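Local atomic coordinates of oligopeptide-binding protein oppA (PDB entry 3DRF), a protein that captures oligopeptides in a voluminous cavity that closes like a Venus flytrap, serving the OppABCDF transporter in peptide uptake. Residues F73-D76 with S77-F81; F81-G85 with A86-A90; P180-Q184 with S185-Y189; A561-T564 with W565-I568. All blocks are in the same frame, centred on the assembly; numbering follows the deposited sequence. Where two conformers were deposited one is given.

In the fold
Contacts 1 and 2 share F81 and run on along the chain, their centres about 9 Å apart: the hairpin of contact 1 passes straight into the turn of contact 2, and F74 O and I82 N, 3.1 Å apart, probably bond between them. Contact 3, centred about 11 Å from contact 1, lies alongside F79-F81, with probable backbone bonds from S185 N to F79 O and from F81 N to T183 O. It is also the contact that reaches the bound peptide, where S185 packs on an apolar side chain. Contact 4, near the C-terminus, meets contact 1 through M562 SD, but its nearest atoms stay about 8 Å from contact 3.

Contact 1 of 4, residues F73-D76 with S77-F81; sequences FFTD and SGFKF
The rings of F73 and F81 meet obliquely, centroids 5.2 Å apart and planes at 73°, so neither lies flat on the other. F73 CB comes to 3.6 Å from F81 CD1, F74 O sits at the edge of the F81 ring near its plane, and the methyl CG2 of T75 approaches that ring at a slant. The F79 ring, at the far end, meets T75 OG1 obliquely and Y559 edge-to-face. D76 holds the turn together through both its carboxylate and its backbone. With chi1 at 65° its carboxylate folds back over the turn, where OD1 accepts from K80 N at 3.1 Å, met from above the carboxylate plane, and weakly from G78 N. D76 O holds F79 N at 3.1 Å and takes T75 OG1 as a second donor, while D76 N reaches K80 O at 3.0 Å. Were D76 an alanine, K80 N would probably lose its acceptor and the S77-G78 corner would be freer to move. K80 CB lies against the carboxylate, although NZ stops 4.6 Å from D76 OD2. This is a tight antiparallel hairpin, a type I turn at D76-F79 followed by a G1-type beta bulge in which F79 takes the positive phi.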
loop_
_atom_site.group_PDB
_atom_site.type_symbol
_atom_site.label_atom_id
_atom_site.label_comp_id
_atom_site.label_asym_id
_atom_site.label_seq_id
_atom_site.Cartn_x
_atom_site.Cartn_y
_atom_site.Cartn_z
ATOM N N PHE A 73 7.105 10.829 -12.740
ATOM C CA PHE A 73 8.445 10.352 -13.174
ATOM C C PHE A 73 8.419 8.992 -13.858
ATOM O O PHE A 73 7.718 8.107 -13.472
ATOM C CB PHE A 73 9.378 10.287 -11.960
ATOM C CG PHE A 73 9.451 11.581 -11.173
ATOM C CD1 PHE A 73 9.927 12.729 -11.774
ATOM C CD2 PHE A 73 9.052 11.619 -9.848
ATOM C CE1 PHE A 73 9.980 13.957 -11.074
ATOM C CE2 PHE A 73 9.095 12.848 -9.123
ATOM C CZ PHE A 73 9.554 14.026 -9.749
ATOM N N PHE A 74 9.267 8.838 -14.850
ATOM C CA PHE A 74 9.509 7.544 -15.460
ATOM C C PHE A 74 10.657 6.882 -14.709
ATOM O O PHE A 74 11.435 7.541 -14.076
ATOM C CB PHE A 74 9.897 7.710 -16.947
ATOM C CG PHE A 74 8.710 7.938 -17.919
ATOM C CD1 PHE A 74 7.432 8.038 -17.469
ATOM C CD2 PHE A 74 8.938 8.028 -19.285
ATOM C CE1 PHE A 74 6.367 8.223 -18.366
ATOM C CE2 PHE A 74 7.858 8.227 -20.181
ATOM C CZ PHE A 74 6.624 8.341 -19.687
ATOM N N THR A 75 10.698 5.563 -14.831
ATOM C CA THR A 75 11.777 4.745 -14.254
ATOM C C THR A 75 12.197 3.665 -15.213
ATOM O O THR A 75 11.530 3.397 -16.156
ATOM C CB THR A 75 11.394 4.032 -12.907
ATOM O OG1 THR A 75 10.486 2.951 -13.180
ATOM C CG2 THR A 75 10.745 5.010 -11.875
ATOM N N ASP A 76 13.348 3.096 -14.926
ATOM C CA ASP A 76 13.782 1.844 -15.592
ATOM C C ASP A 76 13.164 0.642 -14.890
ATOM O O ASP A 76 12.371 0.813 -14.018
ATOM C CB ASP A 76 15.308 1.745 -15.683
ATOM C CG ASP A 76 16.006 1.649 -14.319
ATOM O OD1 ASP A 76 15.402 1.334 -13.346
ATOM O OD2 ASP A 76 17.192 1.906 -14.334
ATOM N N SER A 77 13.525 -0.572 -15.318
ATOM C CA SER A 77 12.913 -1.764 -14.776
ATOM C C SER A 77 13.362 -2.082 -13.340
ATOM O O SER A 77 12.784 -2.905 -12.718
ATOM C CB SER A 77 13.230 -2.986 -15.659
ATOM O OG SER A 77 14.623 -3.197 -15.681
ATOM N N GLY A 78 14.392 -1.408 -12.867
ATOM C CA GLY A 78 14.823 -1.467 -11.456
ATOM C C GLY A 78 14.294 -0.335 -10.552
ATOM O O GLY A 78 14.708 -0.141 -9.445
ATOM N N PHE A 79 13.346 0.422 -11.111
ATOM C CA PHE A 79 12.577 1.518 -10.412
ATOM C C PHE A 79 13.441 2.786 -10.214
ATOM O O PHE A 79 13.055 3.693 -9.499
ATOM C CB PHE A 79 11.919 1.036 -9.073
ATOM C CG PHE A 79 11.107 -0.231 -9.235
ATOM C CD1 PHE A 79 10.002 -0.228 -10.049
ATOM C CD2 PHE A 79 11.484 -1.381 -8.652
ATOM C CE1 PHE A 79 9.250 -1.408 -10.251
ATOM C CE2 PHE A 79 10.716 -2.541 -8.831
ATOM C CZ PHE A 79 9.628 -2.530 -9.648
ATOM N N LYS A 80 14.573 2.828 -10.803
ATOM C CA LYS A 80 15.443 3.984 -10.733
ATOM C C LYS A 80 14.911 5.096 -11.640
ATOM O O LYS A 80 14.532 4.829 -12.758
ATOM C CB LYS A 80 16.864 3.572 -11.202
ATOM C CG LYS A 80 17.888 4.643 -11.042
ATOM C CD LYS A 80 19.183 4.500 -11.905
ATOM C CE LYS A 80 19.941 3.207 -11.802
ATOM N NZ LYS A 80 21.248 3.176 -12.541
ATOM N N PHE A 81 14.825 6.317 -11.175
ATOM C CA PHE A 81 14.321 7.433 -12.012
ATOM C C PHE A 81 15.161 7.619 -13.263
ATOM O O PHE A 81 16.360 7.548 -13.218
ATOM C CB PHE A 81 14.359 8.783 -11.249
ATOM C CG PHE A 81 13.467 8.832 -10.015
ATOM C CD1 PHE A 81 12.097 8.740 -10.132
ATOM C CD2 PHE A 81 14.008 8.982 -8.760
ATOM C CE1 PHE A 81 11.272 8.816 -9.028
ATOM C CE2 PHE A 81 13.201 9.037 -7.628
ATOM C CZ PHE A 81 11.855 8.964 -7.754
#

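Contact 2 of 4, residues F81-G85 with A86-A90; sequences FIKGG and AADVA
The carboxylate of D88 reaches back to G84 across the turn that leads strand 81-82 into strand 87-92, an outermost strand of a four-stranded antiparallel sheet. D88 OD1 accepts from G84 N at 2.9 Å, on its syn side and nearly straight at 166°. D88 OD2 faces the aliphatic part of K83, whose CG is 3.7 Å away; the two side chains cross at about a right angle, and a water joins OD2 to K83 NZ, which stands 4.8 Å from it. Further along, V89 CG1 lies over one face of the F81 ring, 4.2 Å from its centroid in a CH-pi contact; a chi1 of 61° puts this branch between the backbone N and carbonyl carbon of V89. An alanine at D88 would remove both carboxylate oxygens and would probably leave G84 N without its acceptor and K83 NZ without its water-linked countercharge. The next shell is water and arginine. One water gathers I82 O, G85 N and A87 O, and a second joins I82 O to V89 N, so the two arms of the turn are bridged by solvent. R103 bonds through NH2 to G84 O and through NE to G85 O, and the backbone angles of G84 by themselves call for glycine. One last water donates to both G85 O and D88 OD1, at 2.8 Å from each.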
loop_
_atom_site.group_PDB
_atom_site.type_symbol
_atom_site.label_atom_id
_atom_site.label_comp_id
_atom_site.label_asym_id
_atom_site.label_seq_id
_atom_site.Cartn_x
_atom_site.Cartn_y
_atom_site.Cartn_z
ATOM N N PHE A 81 14.825 6.317 -11.175
ATOM C CA PHE A 81 14.321 7.433 -12.012
ATOM C C PHE A 81 15.161 7.619 -13.263
ATOM O O PHE A 81 16.360 7.548 -13.218
ATOM C CB PHE A 81 14.359 8.783 -11.249
ATOM C CG PHE A 81 13.467 8.832 -10.015
ATOM C CD1 PHE A 81 12.097 8.740 -10.132
ATOM C CD2 PHE A 81 14.008 8.982 -8.760
ATOM C CE1 PHE A 81 11.272 8.816 -9.028
ATOM C CE2 PHE A 81 13.201 9.037 -7.628
ATOM C CZ PHE A 81 11.855 8.964 -7.754
ATOM N N ILE A 82 14.464 7.872 -14.356
ATOM C CA ILE A 82 15.065 8.277 -15.605
ATOM C C ILE A 82 14.408 9.589 -16.038
ATOM O O ILE A 82 13.459 10.033 -15.506
ATOM C CB ILE A 82 14.942 7.169 -16.672
ATOM C CG1 ILE A 82 13.483 6.858 -17.024
ATOM C CG2 ILE A 82 15.772 5.884 -16.188
ATOM C CD1 ILE A 82 13.341 5.913 -18.255
ATOM N N LYS A 83 15.014 10.196 -17.036
ATOM C CA LYS A 83 14.465 11.404 -17.664
ATOM C C LYS A 83 13.375 11.042 -18.670
ATOM O O LYS A 83 13.380 9.968 -19.165
ATOM C CB LYS A 83 15.604 12.138 -18.373
ATOM C CG LYS A 83 16.688 12.768 -17.455
ATOM C CD LYS A 83 17.539 13.823 -18.258
ATOM C CE LYS A 83 18.548 14.632 -17.384
ATOM N NZ LYS A 83 18.887 15.985 -18.019
ATOM N N GLY A 84 12.466 11.969 -18.933
ATOM C CA GLY A 84 11.559 11.815 -20.045
ATOM C C GLY A 84 10.093 11.656 -19.723
ATOM O O GLY A 84 9.296 11.679 -20.583
ATOM N N GLY A 85 9.745 11.517 -18.460
ATOM C CA GLY A 85 8.332 11.442 -18.088
ATOM C C GLY A 85 7.678 12.816 -18.073
ATOM O O GLY A 85 8.210 13.715 -18.612
ATOM N N ALA A 86 6.583 12.941 -17.322
ATOM C CA ALA A 86 5.925 14.244 -17.154
ATOM C C ALA A 86 6.818 15.291 -16.540
ATOM O O ALA A 86 6.676 16.459 -16.842
ATOM C CB ALA A 86 4.621 14.094 -16.361
ATOM N N ALA A 87 7.784 14.816 -15.737
ATOM C CA ALA A 87 8.784 15.669 -15.108
ATOM C C ALA A 87 10.088 14.867 -14.958
ATOM O O ALA A 87 10.073 13.668 -15.057
ATOM C CB ALA A 87 8.298 16.161 -13.698
ATOM N N ASP A 88 11.156 15.611 -14.738
ATOM C CA ASP A 88 12.476 15.026 -14.356
ATOM C C ASP A 88 12.831 15.508 -12.932
ATOM O O ASP A 88 12.414 16.543 -12.493
ATOM C CB ASP A 88 13.578 15.519 -15.319
ATOM C CG ASP A 88 13.412 15.014 -16.776
ATOM O OD1 ASP A 88 12.641 14.135 -17.015
ATOM O OD2 ASP A 88 14.173 15.547 -17.565
ATOM N N VAL A 89 13.635 14.707 -12.245
ATOM C CA VAL A 89 14.152 15.056 -10.932
ATOM C C VAL A 89 15.690 14.939 -10.970
ATOM O O VAL A 89 16.235 14.009 -11.509
ATOM C CB VAL A 89 13.475 14.250 -9.824
ATOM C CG1 VAL A 89 13.724 12.739 -10.018
ATOM C CG2 VAL A 89 13.995 14.706 -8.453
ATOM N N ALA A 90 16.348 15.926 -10.404
ATOM C CA ALA A 90 17.818 15.949 -10.229
ATOM C C ALA A 90 18.171 16.075 -8.754
ATOM O O ALA A 90 17.731 16.963 -8.085
ATOM C CB ALA A 90 18.395 17.122 -10.958
HETATM O O HOH W 1 10.910 11.160 -15.852
HETATM O O HOH W 2 14.227 12.126 -13.617
HETATM O O HOH W 3 16.170 17.218 -16.882
HETATM O O HOH W 4 10.520 15.217 -18.410
#

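Contact 3 of 4, residues P180-Q184 with S185-Y189; sequences PGMTQ and SGNGY
N187 fills the tight side of this turn: its CB presses to 3.0 Å from G181 O, and its amide ND2 donates to Q184 O at 3.0 Å, the acceptor lying close to the amide plane. With chi1 at 70°, CG lies between the backbone N and the carbonyl carbon, which leaves ND2 facing Q184 O and OD1 facing Y189 N, 2.9 Å away, in an Asx turn. Q184 O also receives a weak bond from N187 N, which closes the type II turn Q184-N187, and G186 holds the positive phi of that turn, at angles that call for glycine. Packing is thinner toward M182 and Y189. There the extended methionine brings only its CE methyl to Y189 CB, at 3.8 Å, oblique to the ring, while the side chain of T183 points away on the exposed side. The polar ends find partners in neighbouring parts of the chain: Q184 NE2 in S477 O, S185 OG in E192 and Y189 OH in D509; S185 also packs against an apolar side chain of the bound peptide. In the fold, this loop follows strand 170-174 and precedes helix 197-200; it pairs by backbone bonds with F79 and F81, its S185 and N187 touch the F81 side chain on strand 81-82, and M182 leans on L91 of strand 87-92.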
loop_
_atom_site.group_PDB
_atom_site.type_symbol
_atom_site.label_atom_id
_atom_site.label_comp_id
_atom_site.label_asym_id
_atom_site.label_seq_id
_atom_site.Cartn_x
_atom_site.Cartn_y
_atom_site.Cartn_z
ATOM N N PRO A 180 19.454 7.091 0.917
ATOM C CA PRO A 180 20.003 6.231 -0.160
ATOM C C PRO A 180 18.939 5.798 -1.190
ATOM O O PRO A 180 19.224 5.604 -2.324
ATOM C CB PRO A 180 20.603 5.027 0.629
ATOM C CG PRO A 180 19.928 5.061 1.966
ATOM C CD PRO A 180 19.717 6.517 2.261
ATOM N N GLY A 181 17.697 5.727 -0.772
ATOM C CA GLY A 181 16.621 5.384 -1.699
ATOM C C GLY A 181 16.128 6.482 -2.672
ATOM O O GLY A 181 15.277 6.215 -3.473
ATOM N N MET A 182 16.635 7.705 -2.533
ATOM C CA MET A 182 16.152 8.858 -3.326
ATOM C C MET A 182 16.325 8.738 -4.839
ATOM O O MET A 182 15.722 9.439 -5.557
ATOM C CB MET A 182 16.793 10.151 -2.822
ATOM C CG MET A 182 16.118 10.666 -1.530
ATOM S SD MET A 182 17.062 12.137 -1.015
ATOM C CE MET A 182 16.047 12.744 0.383
ATOM N N THR A 183 17.195 7.829 -5.240
ATOM C CA THR A 183 17.389 7.524 -6.669
ATOM C C THR A 183 16.253 6.652 -7.269
ATOM O O THR A 183 16.207 6.498 -8.455
ATOM C CB THR A 183 18.722 6.794 -6.897
ATOM O OG1 THR A 183 18.738 5.665 -6.036
ATOM C CG2 THR A 183 19.929 7.724 -6.601
ATOM N N GLN A 184 15.325 6.202 -6.435
ATOM C CA GLN A 184 14.359 5.191 -6.824
ATOM C C GLN A 184 12.936 5.678 -6.530
ATOM O O GLN A 184 12.657 6.233 -5.457
ATOM C CB GLN A 184 14.669 3.906 -6.044
ATOM C CG GLN A 184 13.953 2.639 -6.517
ATOM C CD GLN A 184 14.667 1.351 -6.107
ATOM O OE1 GLN A 184 15.905 1.308 -6.086
ATOM N NE2 GLN A 184 13.892 0.275 -5.844
ATOM N N SER A 185 12.025 5.456 -7.467
ATOM C CA SER A 185 10.636 5.805 -7.270
ATOM C C SER A 185 10.112 4.998 -6.062
ATOM O O SER A 185 10.507 3.875 -5.812
ATOM C CB SER A 185 9.830 5.524 -8.547
ATOM O OG SER A 185 8.481 5.882 -8.356
ATOM N N GLY A 186 9.214 5.632 -5.317
ATOM C CA GLY A 186 8.616 5.026 -4.122
ATOM C C GLY A 186 9.464 5.261 -2.878
ATOM O O GLY A 186 9.151 4.732 -1.866
ATOM N N ASN A 187 10.509 6.074 -2.961
ATOM C CA ASN A 187 11.370 6.314 -1.765
ATOM C C ASN A 187 10.669 6.991 -0.525
ATOM O O ASN A 187 11.074 6.818 0.556
ATOM C CB ASN A 187 12.653 7.092 -2.200
ATOM C CG ASN A 187 12.374 8.546 -2.611
ATOM O OD1 ASN A 187 12.096 9.392 -1.812
ATOM N ND2 ASN A 187 12.423 8.791 -3.898
ATOM N N GLY A 188 9.618 7.774 -0.795
ATOM C CA GLY A 188 8.782 8.404 0.244
ATOM C C GLY A 188 9.333 9.702 0.825
ATOM O O GLY A 188 8.646 10.389 1.485
ATOM N N TYR A 189 10.588 10.027 0.555
ATOM C CA TYR A 189 11.255 11.269 1.068
ATOM C C TYR A 189 10.930 12.523 0.245
ATOM O O TYR A 189 10.997 13.592 0.740
ATOM C CB TYR A 189 12.771 11.036 1.232
ATOM C CG TYR A 189 13.066 10.074 2.383
ATOM C CD1 TYR A 189 13.020 10.512 3.680
ATOM C CD2 TYR A 189 13.328 8.715 2.159
ATOM C CE1 TYR A 189 13.271 9.663 4.759
ATOM C CE2 TYR A 189 13.563 7.829 3.230
ATOM C CZ TYR A 189 13.528 8.328 4.531
ATOM O OH TYR A 189 13.741 7.523 5.630
#

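Contact 4 of 4, residues A561-T564 with W565-I568; sequences AMNT and WSEI
With chi1 of T564 at -59°, OG1 sits beside the backbone N and the methyl CG2 lies anti to it, on the carbonyl side, facing I568, where I568 CG1 lies beside the backbone N at chi1 -70° and carries CD1 to 3.7 Å from T564 CG2. The two side chains cross at a slant, an apolar touch on one flank of a short helix. Their backbones are joined as well: I568 N donates to T564 O at 3.0 Å, nearly along the C=O axis, and I568 CG1 brushes that oxygen too. On another flank E567 runs extended back over the start of the helix; its CG comes to 3.4 Å from N563 O, and its carboxylate hangs by N563 CB, with OE2 3.7 Å away. The N563 carbonyl takes weak bonds from both S566 N and E567 N, each at 3.1 Å, so the first turn is held by bent backbone bonds. N563 stands at the N-cap, but its side chain makes no capping bond. Waters link the ends instead: one donates to N563 OD1 and S566 OG, another accepts from N563 N and donates to E567 OE1, and a third lies between T564 OG1 and E567 OE1. S566 OG also bonds to E246 O, and W565 packs on P65, placing the helix against loops of the fold. M562, just before it, touches F74 and T75 of the hairpin strand. Together these form a single-turn helix, 564-567, whose start is bridged by water and which ends where I568 leaves helical angles.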
loop_
_atom_site.group_PDB
_atom_site.type_symbol
_atom_site.label_atom_id
_atom_site.label_comp_id
_atom_site.label_asym_id
_atom_site.label_seq_id
_atom_site.Cartn_x
_atom_site.Cartn_y
_atom_site.Cartn_z
ATOM N N ALA A 561 7.917 -0.629 -18.057
ATOM C CA ALA A 561 7.092 -0.201 -19.181
ATOM C C ALA A 561 6.380 1.092 -18.819
ATOM O O ALA A 561 5.610 1.119 -17.917
ATOM C CB ALA A 561 6.067 -1.317 -19.495
ATOM N N MET A 562 6.700 2.147 -19.535
ATOM C CA MET A 562 6.202 3.494 -19.168
ATOM C C MET A 562 5.016 4.026 -19.993
ATOM O O MET A 562 4.467 5.006 -19.670
ATOM C CB MET A 562 7.342 4.535 -19.229
ATOM C CG MET A 562 8.496 4.260 -18.259
ATOM S SD MET A 562 7.894 4.475 -16.543
ATOM C CE MET A 562 8.095 2.774 -15.897
ATOM N N ASN A 563 4.670 3.338 -21.060
ATOM C CA ASN A 563 3.667 3.832 -22.016
ATOM C C ASN A 563 2.617 2.823 -22.379
ATOM O O ASN A 563 2.048 2.884 -23.429
ATOM C CB ASN A 563 4.363 4.266 -23.278
ATOM C CG ASN A 563 4.836 5.642 -23.202
ATOM O OD1 ASN A 563 4.065 6.552 -23.059
ATOM N ND2 ASN A 563 6.115 5.807 -23.286
ATOM N N THR A 564 2.379 1.894 -21.489
ATOM C CA THR A 564 1.404 0.840 -21.745
ATOM C C THR A 564 0.043 1.384 -22.234
ATOM O O THR A 564 -0.495 0.872 -23.143
ATOM C CB THR A 564 1.224 -0.035 -20.530
ATOM O OG1 THR A 564 2.502 -0.595 -20.199
ATOM C CG2 THR A 564 0.300 -1.218 -20.852
ATOM N N TRP A 565 -0.524 2.372 -21.559
ATOM C CA TRP A 565 -1.872 2.846 -21.941
ATOM C C TRP A 565 -1.920 3.500 -23.324
ATOM O O TRP A 565 -2.914 3.527 -23.927
ATOM C CB TRP A 565 -2.450 3.799 -20.868
ATOM C CG TRP A 565 -2.653 3.044 -19.563
ATOM C CD1 TRP A 565 -1.967 3.222 -18.384
ATOM C CD2 TRP A 565 -3.533 1.956 -19.341
ATOM N NE1 TRP A 565 -2.406 2.356 -17.463
ATOM C CE2 TRP A 565 -3.347 1.534 -18.012
ATOM C CE3 TRP A 565 -4.496 1.302 -20.124
ATOM C CZ2 TRP A 565 -4.077 0.497 -17.470
ATOM C CZ3 TRP A 565 -5.219 0.285 -19.571
ATOM C CH2 TRP A 565 -5.022 -0.096 -18.259
ATOM N N SER A 566 -0.814 4.020 -23.798
ATOM C CA SER A 566 -0.717 4.526 -25.173
ATOM C C SER A 566 -0.400 3.455 -26.207
ATOM O O SER A 566 -0.646 3.659 -27.386
ATOM C CB SER A 566 0.336 5.619 -25.257
ATOM O OG SER A 566 -0.069 6.740 -24.514
ATOM N N GLU A 567 0.161 2.346 -25.768
ATOM C CA GLU A 567 0.547 1.243 -26.650
ATOM C C GLU A 567 -0.520 0.184 -26.849
ATOM O O GLU A 567 -0.502 -0.478 -27.841
ATOM C CB GLU A 567 1.843 0.581 -26.162
ATOM C CG GLU A 567 3.045 1.458 -26.338
ATOM C CD GLU A 567 4.243 0.997 -25.536
ATOM O OE1 GLU A 567 4.049 0.103 -24.686
ATOM O OE2 GLU A 567 5.331 1.597 -25.727
ATOM N N ILE A 568 -1.428 0.016 -25.910
ATOM C CA ILE A 568 -2.413 -1.025 -26.028
ATOM C C ILE A 568 -3.376 -0.692 -27.180
ATOM O O ILE A 568 -3.803 0.421 -27.383
ATOM C CB ILE A 568 -3.207 -1.227 -24.737
ATOM C CG1 ILE A 568 -2.374 -1.838 -23.620
ATOM C CG2 ILE A 568 -4.436 -2.100 -25.006
ATOM C CD1 ILE A 568 -3.069 -1.761 -22.272
HETATM O O HOH W 5 1.351 6.400 -22.150
HETATM O O HOH W 6 5.676 1.084 -22.588
HETATM O O HOH W 7 4.351 -1.194 -22.481
#